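Local atomic coordinates of CTD kinase subunit gamma (Schizosaccharomyces pombe, PDB entry 5CE7), a protein that probably serves, with its partner subunit, to activate the kinase that hyperphosphorylates the C-terminal heptapeptide repeats of RNA polymerase II during transcriptional elongation. Residues A[24-28]-A[62-67]. Residues are numbered along the deposited sequence; the frame is centred on the assembly and turned at random.
Sequences QIKPA and YFVDTL
Two donors grip OE1 of Q24: the hydroxyl of T66, whose OG1 lies 2.7 Å from OE1, and NE2 of Q21. The threonine bond runs from OG1 to OE1 in the carbonyl plane, with a C=O...donor angle of 151°. Extended beyond CG, the Q24 chain runs alongside helix 54-73, back toward Y62, and the T66 side chain meets it at about a right angle. At the other end of the amide, NE2 sits 3.5 Å from CB of Y62 and gives a hydrogen bond to the carbonyl of N18, so both ends are held and the flip of this buried group is fixed. Nearer the backbone, CB of Q24 rests against CG2 of T66, which CD1 of I25 meets at 3.8 Å. Here the start of helix 25-33 packs on the middle of helix 54-73, inside the right-handed superhelix of helices that forms the noncanonical CTD-interacting domain of Ctk3. An alanine in place of Q24 would probably leave the T66 hydroxyl without its acceptor, cut the tie to the N18 carbonyl and open a gap beside CB of Y62. F63, one turn before L67, carries the apolar half. With CG anti to the backbone N (chi1 165°), its ring swings over to helix 25-33 and presents an edge to the first helical turn: CE1 comes within 3.4 Å of the A28 backbone N, near the ring plane, as is the Q24 carbonyl oxygen that accepts the bond from that same N. CB of P27 touches CE1 obliquely at 3.6 Å, and the A28 methyl meets CE1 of F63 and CD1 of L67 on one side. F10 and L14 of helix 3-14 also pack against the F63 side chain.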
ATOM      1  N   GLN A  24      -6.443  -1.590  -9.951  1.00 13.94           N
ATOM      2  CA  GLN A  24      -5.964  -0.697  -8.912  1.00 18.14           C
ATOM      3  C   GLN A  24      -6.100   0.759  -9.358  1.00 20.75           C
ATOM      4  O   GLN A  24      -6.008   1.670  -8.550  1.00 16.22           O
ATOM      5  CB  GLN A  24      -4.500  -1.045  -8.572  1.00 18.67           C
ATOM      6  CG  GLN A  24      -4.341  -2.473  -8.009  1.00 18.49           C
ATOM      7  CD  GLN A  24      -2.990  -3.113  -8.300  1.00 16.95           C
ATOM      8  OE1 GLN A  24      -1.988  -2.431  -8.481  1.00 22.10           O
ATOM      9  NE2 GLN A  24      -2.967  -4.432  -8.348  1.00 18.95           N
ATOM     10  N   ILE A  25      -6.336   0.964 -10.651  1.00 18.93           N
ATOM     11  CA  ILE A  25      -6.382   2.307 -11.206  1.00 20.78           C
ATOM     12  C   ILE A  25      -7.553   3.139 -10.686  1.00 19.08           C
ATOM     13  O   ILE A  25      -7.369   4.278 -10.262  1.00 20.50           O
ATOM     14  CB  ILE A  25      -6.428   2.284 -12.747  1.00 24.21           C
ATOM     15  CG1 ILE A  25      -5.135   1.693 -13.309  1.00 30.25           C
ATOM     16  CG2 ILE A  25      -6.638   3.685 -13.296  1.00 27.41           C
ATOM     17  CD1 ILE A  25      -3.883   2.350 -12.768  1.00 34.20           C
ATOM     18  N   LYS A  26      -8.756   2.589 -10.743  1.00 18.04           N
ATOM     19  CA  LYS A  26      -9.935   3.346 -10.323  1.00 24.01           C
ATOM     20  C   LYS A  26      -9.916   3.743  -8.840  1.00 16.42           C
ATOM     21  O   LYS A  26     -10.258   4.877  -8.496  1.00 15.75           O
ATOM     22  CB  LYS A  26     -11.220   2.581 -10.647  1.00 35.56           C
ATOM     23  CG  LYS A  26     -12.307   3.461 -11.231  1.00 44.14           C
ATOM     24  CD  LYS A  26     -13.687   2.831 -11.106  1.00 49.53           C
ATOM     25  CE  LYS A  26     -14.766   3.920 -11.120  1.00 53.40           C
ATOM     26  NZ  LYS A  26     -16.125   3.403 -10.782  1.00 53.68           N
ATOM     27  N   PRO A  27      -9.534   2.813  -7.944  1.00 14.76           N
ATOM     28  CA  PRO A  27      -9.457   3.233  -6.532  1.00 16.34           C
ATOM     29  C   PRO A  27      -8.377   4.293  -6.313  1.00 14.20           C
ATOM     30  O   PRO A  27      -8.546   5.155  -5.458  1.00 15.10           O
ATOM     31  CB  PRO A  27      -9.069   1.949  -5.779  1.00 18.54           C
ATOM     32  CG  PRO A  27      -9.299   0.824  -6.719  1.00 19.02           C
ATOM     33  CD  PRO A  27      -9.406   1.355  -8.125  1.00 16.72           C
ATOM     34  N   ALA A  28      -7.285   4.229  -7.076  1.00 13.21           N
ATOM     35  CA  ALA A  28      -6.219   5.219  -6.962  1.00 11.55           C
ATOM     36  C   ALA A  28      -6.658   6.595  -7.450  1.00 11.88           C
ATOM     37  O   ALA A  28      -6.333   7.612  -6.829  1.00 14.69           O
ATOM     38  CB  ALA A  28      -4.970   4.757  -7.723  1.00 14.21           C
ATOM     39  N   TYR A  62       0.074  -3.976  -3.617  1.00 15.56           N
ATOM     40  CA  TYR A  62       0.196  -3.579  -5.023  1.00 15.81           C
ATOM     41  C   TYR A  62      -0.523  -2.251  -5.240  1.00 12.71           C
ATOM     42  O   TYR A  62       0.010  -1.349  -5.890  1.00 15.47           O
ATOM     43  CB  TYR A  62      -0.426  -4.613  -5.953  1.00 12.72           C
ATOM     44  CG  TYR A  62       0.199  -5.976  -5.936  1.00 15.01           C
ATOM     45  CD1 TYR A  62       1.550  -6.158  -5.657  1.00 16.72           C
ATOM     46  CD2 TYR A  62      -0.572  -7.098  -6.223  1.00 23.59           C
ATOM     47  CE1 TYR A  62       2.114  -7.440  -5.668  1.00 20.86           C
ATOM     48  CE2 TYR A  62      -0.024  -8.365  -6.230  1.00 23.59           C
ATOM     49  CZ  TYR A  62       1.313  -8.529  -5.955  1.00 21.66           C
ATOM     50  OH  TYR A  62       1.822  -9.808  -5.964  1.00 23.50           O
ATOM     51  N   PHE A  63      -1.746  -2.147  -4.726  1.00 10.57           N
ATOM     52  CA  PHE A  63      -2.519  -0.901  -4.839  1.00 13.10           C
ATOM     53  C   PHE A  63      -1.760   0.318  -4.297  1.00 13.79           C
ATOM     54  O   PHE A  63      -1.807   1.418  -4.874  1.00 14.83           O
ATOM     55  CB  PHE A  63      -3.861  -1.006  -4.097  1.00 13.74           C
ATOM     56  CG  PHE A  63      -4.523   0.333  -3.886  1.00 11.70           C
ATOM     57  CD1 PHE A  63      -5.022   1.046  -4.969  1.00 11.84           C
ATOM     58  CD2 PHE A  63      -4.608   0.892  -2.623  1.00 15.86           C
ATOM     59  CE1 PHE A  63      -5.605   2.289  -4.791  1.00 12.46           C
ATOM     60  CE2 PHE A  63      -5.200   2.138  -2.431  1.00 13.45           C
ATOM     61  CZ  PHE A  63      -5.698   2.833  -3.524  1.00 11.91           C
ATOM     62  N   VAL A  64      -1.089   0.128  -3.164  1.00 13.11           N
ATOM     63  CA  VAL A  64      -0.277   1.183  -2.553  1.00 14.32           C
ATOM     64  C   VAL A  64       0.826   1.626  -3.513  1.00 14.38           C
ATOM     65  O   VAL A  64       1.161   2.800  -3.598  1.00 14.81           O
ATOM     66  CB  VAL A  64       0.342   0.693  -1.216  1.00 21.44           C
ATOM     67  CG1 VAL A  64       1.587   1.488  -0.860  1.00 25.80           C
ATOM     68  CG2 VAL A  64      -0.700   0.735  -0.102  1.00 19.78           C
ATOM     69  N   ASP A  65       1.401   0.673  -4.229  1.00 18.75           N
ATOM     70  CA  ASP A  65       2.428   0.981  -5.224  1.00 22.32           C
ATOM     71  C   ASP A  65       1.804   1.804  -6.361  1.00 15.94           C
ATOM     72  O   ASP A  65       2.326   2.844  -6.749  1.00 16.68           O
ATOM     73  CB  ASP A  65       3.022  -0.329  -5.748  1.00 23.73           C
ATOM     74  CG  ASP A  65       4.310  -0.137  -6.542  1.00 26.01           C
ATOM     75  OD1 ASP A  65       4.855   0.978  -6.605  1.00 23.82           O
ATOM     76  OD2 ASP A  65       4.795  -1.139  -7.086  1.00 31.73           O
ATOM     77  N   THR A  66       0.683   1.325  -6.881  1.00 15.98           N
ATOM     78  CA  THR A  66      -0.068   2.030  -7.932  1.00 15.48           C
ATOM     79  C   THR A  66      -0.516   3.442  -7.497  1.00 14.95           C
ATOM     80  O   THR A  66      -0.400   4.424  -8.258  1.00 16.25           O
ATOM     81  CB  THR A  66      -1.288   1.175  -8.368  1.00 15.25           C
ATOM     82  OG1 THR A  66      -0.815  -0.064  -8.924  1.00 17.33           O
ATOM     83  CG2 THR A  66      -2.162   1.920  -9.408  1.00 11.54           C
ATOM     84  N   LEU A  67      -1.000   3.546  -6.263  1.00 12.38           N
ATOM     85  CA  LEU A  67      -1.386   4.830  -5.693  1.00 12.72           C
ATOM     86  C   LEU A  67      -0.205   5.804  -5.661  1.00 15.34           C
ATOM     87  O   LEU A  67      -0.323   6.961  -6.087  1.00 17.59           O
ATOM     88  CB  LEU A  67      -1.940   4.644  -4.276  1.00  9.86           C
ATOM     89  CG  LEU A  67      -2.367   5.903  -3.519  1.00 12.44           C
ATOM     90  CD1 LEU A  67      -3.451   6.657  -4.302  1.00 15.13           C
ATOM     91  CD2 LEU A  67      -2.910   5.528  -2.162  1.00 12.11           C
TER